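Local coordinates for protein 4-hydroxy-tetrahydrodipicolinate synthase (Methylacidiphilum fumariolicum SolV, PDB 6T3T) that probably condenses pyruvate with aspartate beta-semialdehyde through a Schiff-base intermediate, giving 4-hydroxy-tetrahydrodipicolinate for lysine biosynthesis, at residues 79-90 and 118-128; 141-149 and 170-178. All blocks are in the same frame, centred on the assembly; numbering follows the deposited sequence.

Read from the N terminus, the chain enters contact 1 at residues 79-90, where helix 82-95 begins, passes through strand 99-103, and closes the contact at residues 118-128 on helix 112-125. Strand 130-134 follows before contact 2 opens at residues 141-149, and strand 158-163 lies within the loop that residues 170-178 close. The two loops therefore neither nest nor cross: they come in series, each joining one outer helix of the eight-stranded parallel barrel to the next, with a strand between. Their centres are about 21 Å apart, yet they meet directly where CE2 of Phe-119 packs on CD1 of Ile-143 at 3.8 Å, tying helix 112-125 of contact 1 to the loop that leads into helix 145-154.

Contact 1 (79-90 and 118-128); sequences SNSTAEAIHLTK and HFSAIAASTSL
Ile-122 pushes its side chain as a knob into the hole formed by Thr-82, Ala-85, Ile-86 and Thr-89, its CD1 lying 3.6 Å from CB of Ala-85. The axes of the two helical segments come within 9.4 Å, crossing at -28°, and the small Ala-85 suits this seat. Ile-122 CD1 also lies over one face of the His-118 ring, offset toward its rim. At the ring edge, ND1 of His-118 and OG1 of Thr-82 share a 2.6 Å hydrogen bond; with CG anti to the backbone N (chi1 171°), the imidazole reaches the threonine. NE2 bonds to a water that accepts from Ser-79 N. CG2 of Thr-89 meets CG2 of Thr-126 at 4.0 Å, while its OG1 lies against Ile-122 CG2, donates to Ala-85 O and bonds to Thr-77 OG1. With an alanine at Thr-89, Thr-126 CG2 would probably lose this methyl and Thr-77 OG1 this mate. These near-parallel outer helices are TIM-barrel neighbours, linked through strand 99-103. Both imidazole nitrogens have polar partners, so the buried ring is probably held against rotation; aliphatic groups make most of the remaining contact, with the hydroxyls of Thr-89 and Ser-125 tied back to their own helices.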
loop_
_atom_site.group_PDB
_atom_site.type_symbol
_atom_site.label_atom_id
_atom_site.label_comp_id
_atom_site.label_asym_id
_atom_site.label_seq_id
_atom_site.Cartn_x
_atom_site.Cartn_y
_atom_site.Cartn_z
ATOM N N SER A 79 17.898 16.824 -8.535
ATOM C CA SER A 79 18.772 16.199 -7.554
ATOM C C SER A 79 18.018 16.181 -6.243
ATOM O O SER A 79 17.048 16.914 -6.071
ATOM C CB SER A 79 20.108 16.937 -7.414
ATOM O OG SER A 79 20.915 16.290 -6.452
ATOM N N ASN A 80 18.442 15.316 -5.326
ATOM C CA ASN A 80 17.894 15.451 -3.980
ATOM C C ASN A 80 18.699 16.439 -3.140
ATOM O O ASN A 80 18.437 16.579 -1.943
ATOM C CB ASN A 80 17.807 14.092 -3.278
ATOM C CG ASN A 80 19.156 13.444 -3.094
ATOM O OD1 ASN A 80 20.184 13.974 -3.533
ATOM N ND2 ASN A 80 19.166 12.294 -2.431
ATOM N N SER A 81 19.697 17.081 -3.743
ATOM C CA SER A 81 20.369 18.248 -3.189
ATOM C C SER A 81 19.935 19.479 -3.974
ATOM O O SER A 81 20.166 19.562 -5.194
ATOM C CB SER A 81 21.884 18.096 -3.258
ATOM O OG SER A 81 22.499 19.362 -3.061
ATOM N N THR A 82 19.320 20.432 -3.272
ATOM C CA THR A 82 18.869 21.650 -3.927
ATOM C C THR A 82 20.040 22.384 -4.569
ATOM O O THR A 82 19.936 22.856 -5.700
ATOM C CB THR A 82 18.144 22.528 -2.910
ATOM O OG1 THR A 82 17.090 21.763 -2.299
ATOM C CG2 THR A 82 17.576 23.792 -3.542
ATOM N N ALA A 83 21.175 22.469 -3.871
ATOM C CA ALA A 83 22.336 23.138 -4.453
ATOM C C ALA A 83 22.805 22.451 -5.732
ATOM O O ALA A 83 23.071 23.118 -6.735
ATOM C CB ALA A 83 23.468 23.203 -3.425
ATOM N N GLU A 84 22.884 21.115 -5.730
ATOM C CA GLU A 84 23.344 20.424 -6.932
ATOM C C GLU A 84 22.365 20.588 -8.085
ATOM O O GLU A 84 22.787 20.633 -9.249
ATOM C CB GLU A 84 23.590 18.944 -6.686
ATOM C CG GLU A 84 24.259 18.332 -7.912
ATOM C CD GLU A 84 24.452 16.819 -7.841
ATOM O OE1 GLU A 84 23.767 16.146 -7.040
ATOM O OE2 GLU A 84 25.321 16.304 -8.592
ATOM N N ALA A 85 21.056 20.622 -7.786
ATOM C CA ALA A 85 20.063 20.862 -8.830
ATOM C C ALA A 85 20.225 22.261 -9.420
ATOM O O ALA A 85 20.091 22.455 -10.630
ATOM C CB ALA A 85 18.643 20.662 -8.276
ATOM N N ILE A 86 20.498 23.250 -8.574
ATOM C CA ILE A 86 20.750 24.603 -9.064
ATOM C C ILE A 86 21.960 24.609 -9.987
ATOM O O ILE A 86 21.921 25.156 -11.097
ATOM C CB ILE A 86 20.932 25.563 -7.876
ATOM C CG1 ILE A 86 19.578 25.869 -7.235
ATOM C CG2 ILE A 86 21.704 26.838 -8.299
ATOM C CD1 ILE A 86 19.707 26.623 -5.899
ATOM N N HIS A 87 23.033 23.943 -9.570
ATOM C CA HIS A 87 24.252 23.931 -10.374
ATOM C C HIS A 87 24.013 23.246 -11.706
ATOM O O HIS A 87 24.355 23.791 -12.760
ATOM C CB HIS A 87 25.385 23.246 -9.601
ATOM C CG HIS A 87 26.676 23.159 -10.362
ATOM N ND1 HIS A 87 27.462 24.263 -10.629
ATOM C CD2 HIS A 87 27.316 22.101 -10.918
ATOM C CE1 HIS A 87 28.528 23.887 -11.316
ATOM N NE2 HIS A 87 28.461 22.582 -11.508
ATOM N N LEU A 88 23.368 22.072 -11.680
ATOM C CA LEU A 88 23.024 21.358 -12.911
ATOM C C LEU A 88 22.121 22.198 -13.800
ATOM O O LEU A 88 22.312 22.246 -15.021
ATOM C CB LEU A 88 22.310 20.029 -12.582
ATOM C CG LEU A 88 23.227 18.906 -12.108
ATOM C CD1 LEU A 88 22.428 17.675 -11.600
ATOM C CD2 LEU A 88 24.231 18.548 -13.220
ATOM N N THR A 89 21.140 22.878 -13.215
ATOM C CA THR A 89 20.252 23.682 -14.049
ATOM C C THR A 89 21.002 24.841 -14.691
ATOM O O THR A 89 20.799 25.149 -15.870
ATOM C CB THR A 89 19.072 24.192 -13.231
ATOM O OG1 THR A 89 18.353 23.065 -12.713
ATOM C CG2 THR A 89 18.142 25.037 -14.110
ATOM N N LYS A 90 21.897 25.482 -13.945
ATOM C CA LYS A 90 22.632 26.588 -14.539
ATOM C C LYS A 90 23.530 26.095 -15.657
ATOM O O LYS A 90 23.656 26.754 -16.693
ATOM C CB LYS A 90 23.426 27.311 -13.468
ATOM C CG LYS A 90 22.532 28.234 -12.637
ATOM C CD LYS A 90 23.158 28.550 -11.289
ATOM C CE LYS A 90 22.413 29.656 -10.591
ATOM N NZ LYS A 90 23.346 30.766 -10.250
ATOM N N HIS A 118 12.493 23.762 -2.108
ATOM C CA HIS A 118 13.443 23.189 -3.058
ATOM C C HIS A 118 13.162 23.697 -4.469
ATOM O O HIS A 118 14.043 24.245 -5.146
ATOM C CB HIS A 118 13.359 21.663 -3.007
ATOM C CG HIS A 118 14.124 20.954 -4.076
ATOM N ND1 HIS A 118 15.463 20.651 -3.952
ATOM C CD2 HIS A 118 13.726 20.432 -5.264
ATOM C CE1 HIS A 118 15.859 19.984 -5.023
ATOM N NE2 HIS A 118 14.823 19.831 -5.829
ATOM N N PHE A 119 11.936 23.507 -4.934
ATOM C CA PHE A 119 11.616 23.901 -6.299
ATOM C C PHE A 119 11.617 25.423 -6.449
ATOM O O PHE A 119 12.121 25.941 -7.455
ATOM C CB PHE A 119 10.276 23.288 -6.731
ATOM C CG PHE A 119 10.340 21.778 -6.993
ATOM C CD1 PHE A 119 11.115 21.271 -8.028
ATOM C CD2 PHE A 119 9.606 20.882 -6.225
ATOM C CE1 PHE A 119 11.178 19.897 -8.283
ATOM C CE2 PHE A 119 9.661 19.487 -6.480
ATOM C CZ PHE A 119 10.470 19.007 -7.497
ATOM N N SER A 120 11.152 26.167 -5.426
ATOM C CA SER A 120 11.180 27.631 -5.531
ATOM C C SER A 120 12.606 28.153 -5.658
ATOM O O SER A 120 12.867 29.062 -6.453
ATOM C CB SER A 120 10.503 28.293 -4.339
ATOM O OG SER A 120 9.134 27.956 -4.278
ATOM N N ALA A 121 13.535 27.593 -4.892
ATOM C CA ALA A 121 14.915 28.049 -4.954
ATOM C C ALA A 121 15.517 27.800 -6.330
ATOM O O ALA A 121 16.248 28.645 -6.840
ATOM C CB ALA A 121 15.748 27.362 -3.873
ATOM N N ILE A 122 15.222 26.636 -6.941
ATOM C CA ILE A 122 15.731 26.327 -8.282
ATOM C C ILE A 122 15.082 27.235 -9.318
ATOM O O ILE A 122 15.760 27.795 -10.186
ATOM C CB ILE A 122 15.503 24.845 -8.643
ATOM C CG1 ILE A 122 16.149 23.909 -7.617
ATOM C CG2 ILE A 122 16.040 24.567 -10.083
ATOM C CD1 ILE A 122 15.572 22.464 -7.629
ATOM N N ALA A 123 13.760 27.406 -9.232
ATOM C CA ALA A 123 13.077 28.291 -10.165
ATOM C C ALA A 123 13.646 29.707 -10.115
ATOM O O ALA A 123 13.856 30.339 -11.161
ATOM C CB ALA A 123 11.581 28.310 -9.854
ATOM N N ALA A 124 13.902 30.219 -8.908
ATOM C CA ALA A 124 14.439 31.572 -8.756
ATOM C C ALA A 124 15.854 31.713 -9.305
ATOM O O ALA A 124 16.291 32.833 -9.605
ATOM C CB ALA A 124 14.430 31.969 -7.284
ATOM N N SER A 125 16.592 30.617 -9.416
ATOM C CA SER A 125 17.963 30.724 -9.866
ATOM C C SER A 125 18.080 30.786 -11.377
ATOM O O SER A 125 19.174 31.070 -11.871
ATOM C CB SER A 125 18.783 29.542 -9.352
ATOM O OG SER A 125 18.418 28.375 -10.050
ATOM N N THR A 126 16.991 30.551 -12.123
ATOM C CA THR A 126 17.100 30.410 -13.568
ATOM C C THR A 126 15.955 31.113 -14.279
ATOM O O THR A 126 14.857 31.243 -13.738
ATOM C CB THR A 126 17.117 28.933 -13.968
ATOM O OG1 THR A 126 17.277 28.850 -15.376
ATOM C CG2 THR A 126 15.801 28.228 -13.585
ATOM N N SER A 127 16.215 31.550 -15.511
ATOM C CA SER A 127 15.148 32.038 -16.378
ATOM C C SER A 127 14.543 30.939 -17.243
ATOM O O SER A 127 13.572 31.200 -17.965
ATOM C CB SER A 127 15.651 33.167 -17.285
ATOM O OG SER A 127 16.704 32.700 -18.099
ATOM N N LEU A 128 15.092 29.732 -17.202
ATOM C CA LEU A 128 14.562 28.642 -18.010
ATOM C C LEU A 128 13.153 28.248 -17.552
ATOM O O LEU A 128 12.844 28.287 -16.349
ATOM C CB LEU A 128 15.488 27.427 -17.926
ATOM C CG LEU A 128 16.819 27.553 -18.672
ATOM C CD1 LEU A 128 17.636 26.293 -18.461
ATOM C CD2 LEU A 128 16.584 27.804 -20.150
HETATM O O HOH W 1 15.339 17.852 -7.800
#

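Contact 2 (141-149 and 170-178); sequences VDIAVDTVK and RVSQLVEAL
Val-145 drives both methyls into the helix 170-177, a knob seated among Arg-170, Gln-173, Leu-174 and Ala-177. Its CG1 reaches CB of Ala-177 at 3.7 Å, and CG2 lies 3.5 Å from CD of Arg-170, sliding past the arginine's aliphatic part. A short branched residue suits this place, because its two methyls can fill the hole without a long chain to fold away. One turn on, Val-148 carries the packing inward: CG1 stands anti to the backbone N (chi1 178°), which brings it to 3.6 Å from CD2 of Leu-178, the two side chains crossing at about a right angle. Leu-174 CD2 lies between the two valines, and strands 158-163 and 183-186 supply Ile-161 and Ile-184 beneath.

That inner side is buried and apolar; the outer one is a partly exposed margin of long polar side chains that touch through their carbons. There Lys-149 lays its CD along Ala-177 O at 3.5 Å, its methylenes serving as cover, and Gln-173 touches Val-145 through CB while also packing on Tyr-238 of a neighbouring subunit.

Ahead of helix 145-154, Asp-142 is met by Arg-170, whose chain bends at chi2 and chi3. NH1 and NH2 both bond to the single oxygen OD2 of Asp-142, at 2.6 Å and 2.9 Å, within the guanidinium plane; NH1 meets the syn lone pair of OD2, whereas NH2 comes from above the carboxylate plane. The two flat groups stand almost perpendicular. Asn-134 holds the other oxygen, OD1, so both carboxylate oxygens are engaged.

Helices running the same way at 36°, joined through strand 158-163, are the neighbouring outer helices of a TIM barrel, the fold of the DapA family; that intervening strand carries Lys-162, the predicted Schiff-base residue.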
loop_
_atom_site.group_PDB
_atom_site.type_symbol
_atom_site.label_atom_id
_atom_site.label_comp_id
_atom_site.label_asym_id
_atom_site.label_seq_id
_atom_site.Cartn_x
_atom_site.Cartn_y
_atom_site.Cartn_z
ATOM N N VAL A 141 8.306 10.116 -2.155
ATOM C CA VAL A 141 7.549 11.314 -1.816
ATOM C C VAL A 141 6.726 11.718 -3.037
ATOM O O VAL A 141 7.102 11.441 -4.179
ATOM C CB VAL A 141 8.507 12.457 -1.376
ATOM C CG1 VAL A 141 9.033 13.218 -2.588
ATOM C CG2 VAL A 141 7.842 13.383 -0.381
ATOM N N ASP A 142 5.596 12.373 -2.790
ATOM C CA ASP A 142 4.692 12.840 -3.833
ATOM C C ASP A 142 4.660 14.366 -3.795
ATOM O O ASP A 142 4.702 14.963 -2.715
ATOM C CB ASP A 142 3.281 12.247 -3.620
ATOM C CG ASP A 142 2.267 12.672 -4.699
ATOM O OD1 ASP A 142 2.132 11.984 -5.747
ATOM O OD2 ASP A 142 1.559 13.681 -4.475
ATOM N N ILE A 143 4.611 15.018 -4.954
ATOM C CA ILE A 143 4.385 16.457 -4.943
ATOM C C ILE A 143 2.884 16.653 -4.822
ATOM O O ILE A 143 2.141 16.352 -5.756
ATOM C CB ILE A 143 4.930 17.159 -6.191
ATOM C CG1 ILE A 143 6.368 16.707 -6.492
ATOM C CG2 ILE A 143 4.857 18.693 -5.977
ATOM C CD1 ILE A 143 6.884 17.208 -7.847
ATOM N N ALA A 144 2.431 17.098 -3.653
ATOM C CA ALA A 144 1.008 17.334 -3.450
ATOM C C ALA A 144 0.488 18.402 -4.414
ATOM O O ALA A 144 1.220 19.317 -4.821
ATOM C CB ALA A 144 0.743 17.776 -2.011
ATOM N N VAL A 145 -0.799 18.266 -4.759
ATOM C CA VAL A 145 -1.485 19.201 -5.654
ATOM C C VAL A 145 -1.383 20.625 -5.120
ATOM O O VAL A 145 -1.144 21.574 -5.877
ATOM C CB VAL A 145 -2.964 18.792 -5.840
ATOM C CG1 VAL A 145 -3.751 19.894 -6.544
ATOM C CG2 VAL A 145 -3.094 17.469 -6.609
ATOM N N ASP A 146 -1.615 20.800 -3.815
ATOM C CA ASP A 146 -1.523 22.134 -3.238
ATOM C C ASP A 146 -0.114 22.689 -3.371
ATOM O O ASP A 146 0.063 23.884 -3.646
ATOM C CB ASP A 146 -1.936 22.099 -1.768
ATOM C CG ASP A 146 -1.644 23.379 -1.067
ATOM O OD1 ASP A 146 -2.462 24.317 -1.212
ATOM O OD2 ASP A 146 -0.577 23.464 -0.398
ATOM N N THR A 147 0.897 21.818 -3.243
ATOM C CA THR A 147 2.290 22.236 -3.405
ATOM C C THR A 147 2.565 22.672 -4.832
ATOM O O THR A 147 3.214 23.698 -5.049
ATOM C CB THR A 147 3.251 21.106 -3.018
ATOM O OG1 THR A 147 3.074 20.785 -1.636
ATOM C CG2 THR A 147 4.735 21.505 -3.253
ATOM N N VAL A 148 2.091 21.903 -5.817
ATOM C CA VAL A 148 2.176 22.336 -7.216
ATOM C C VAL A 148 1.494 23.693 -7.403
ATOM O O VAL A 148 2.020 24.581 -8.088
ATOM C CB VAL A 148 1.569 21.271 -8.155
ATOM C CG1 VAL A 148 1.616 21.749 -9.567
ATOM C CG2 VAL A 148 2.300 19.936 -8.038
ATOM N N LYS A 149 0.314 23.878 -6.803
ATOM C CA LYS A 149 -0.414 25.129 -6.994
ATOM C C LYS A 149 0.366 26.312 -6.431
ATOM O O LYS A 149 0.542 27.329 -7.111
ATOM C CB LYS A 149 -1.797 25.050 -6.342
ATOM C CG LYS A 149 -2.679 26.269 -6.651
ATOM C CD LYS A 149 -4.094 26.112 -6.072
ATOM C CE LYS A 149 -4.251 26.825 -4.750
ATOM N NZ LYS A 149 -5.692 27.063 -4.417
ATOM N N ARG A 170 -5.077 12.128 -9.961
ATOM C CA ARG A 170 -4.174 13.249 -9.757
ATOM C C ARG A 170 -4.296 14.273 -10.877
ATOM O O ARG A 170 -4.234 15.486 -10.631
ATOM C CB ARG A 170 -2.744 12.721 -9.659
ATOM C CG ARG A 170 -1.712 13.791 -9.451
ATOM C CD ARG A 170 -2.073 14.563 -8.225
ATOM N NE ARG A 170 -2.114 13.760 -7.008
ATOM C CZ ARG A 170 -1.100 13.693 -6.148
ATOM N NH1 ARG A 170 0.021 14.379 -6.412
ATOM N NH2 ARG A 170 -1.209 12.958 -5.035
ATOM N N VAL A 171 -4.489 13.817 -12.118
ATOM C CA VAL A 171 -4.622 14.759 -13.225
ATOM C C VAL A 171 -5.882 15.608 -13.053
ATOM O O VAL A 171 -5.845 16.840 -13.182
ATOM C CB VAL A 171 -4.591 14.017 -14.575
ATOM C CG1 VAL A 171 -4.821 14.978 -15.711
ATOM C CG2 VAL A 171 -3.233 13.318 -14.769
ATOM N N SER A 172 -7.001 14.976 -12.706
ATOM C CA SER A 172 -8.227 15.741 -12.467
ATOM C C SER A 172 -8.043 16.771 -11.360
ATOM O O SER A 172 -8.566 17.887 -11.457
ATOM C CB SER A 172 -9.393 14.809 -12.112
ATOM O OG SER A 172 -9.776 14.030 -13.223
ATOM N N GLN A 173 -7.330 16.408 -10.282
ATOM C CA GLN A 173 -7.070 17.374 -9.211
ATOM C C GLN A 173 -6.170 18.509 -9.696
ATOM O O GLN A 173 -6.398 19.683 -9.367
ATOM C CB GLN A 173 -6.450 16.672 -7.993
ATOM C CG GLN A 173 -7.474 15.884 -7.130
ATOM C CD GLN A 173 -6.858 14.766 -6.269
ATOM O OE1 GLN A 173 -5.744 14.316 -6.517
ATOM N NE2 GLN A 173 -7.612 14.299 -5.273
ATOM N N LEU A 174 -5.142 18.181 -10.476
ATOM C CA LEU A 174 -4.243 19.213 -10.982
ATOM C C LEU A 174 -4.983 20.189 -11.896
ATOM O O LEU A 174 -4.784 21.412 -11.801
ATOM C CB LEU A 174 -3.056 18.558 -11.690
ATOM C CG LEU A 174 -2.085 17.876 -10.732
ATOM C CD1 LEU A 174 -1.081 16.988 -11.467
ATOM C CD2 LEU A 174 -1.377 18.945 -9.899
ATOM N N VAL A 175 -5.845 19.678 -12.794
ATOM C CA VAL A 175 -6.606 20.582 -13.659
ATOM C C VAL A 175 -7.583 21.429 -12.830
ATOM O O VAL A 175 -7.731 22.631 -13.078
ATOM C CB VAL A 175 -7.289 19.813 -14.810
ATOM C CG1 VAL A 175 -6.247 19.163 -15.698
ATOM C CG2 VAL A 175 -8.164 18.752 -14.297
ATOM N N GLU A 176 -8.207 20.852 -11.790
ATOM C CA GLU A 176 -9.013 21.683 -10.889
ATOM C C GLU A 176 -8.198 22.838 -10.322
ATOM O O GLU A 176 -8.688 23.965 -10.230
ATOM C CB GLU A 176 -9.515 20.889 -9.678
ATOM C CG GLU A 176 -10.965 20.488 -9.620
ATOM C CD GLU A 176 -11.950 21.619 -9.863
ATOM O OE1 GLU A 176 -12.117 22.539 -9.029
ATOM O OE2 GLU A 176 -12.610 21.539 -10.907
ATOM N N ALA A 177 -6.954 22.570 -9.915
ATOM C CA ALA A 177 -6.231 23.535 -9.101
ATOM C C ALA A 177 -5.387 24.515 -9.898
ATOM O O ALA A 177 -5.065 25.586 -9.376
ATOM C CB ALA A 177 -5.343 22.814 -8.082
ATOM N N LEU A 178 -5.035 24.211 -11.135
ATOM C CA LEU A 178 -4.035 25.006 -11.825
ATOM C C LEU A 178 -4.617 25.671 -13.063
ATOM O O LEU A 178 -5.687 25.279 -13.540
ATOM C CB LEU A 178 -2.836 24.124 -12.191
ATOM C CG LEU A 178 -1.920 24.136 -10.952
ATOM C CD1 LEU A 178 -2.222 23.028 -9.948
ATOM C CD2 LEU A 178 -0.463 24.136 -11.317
#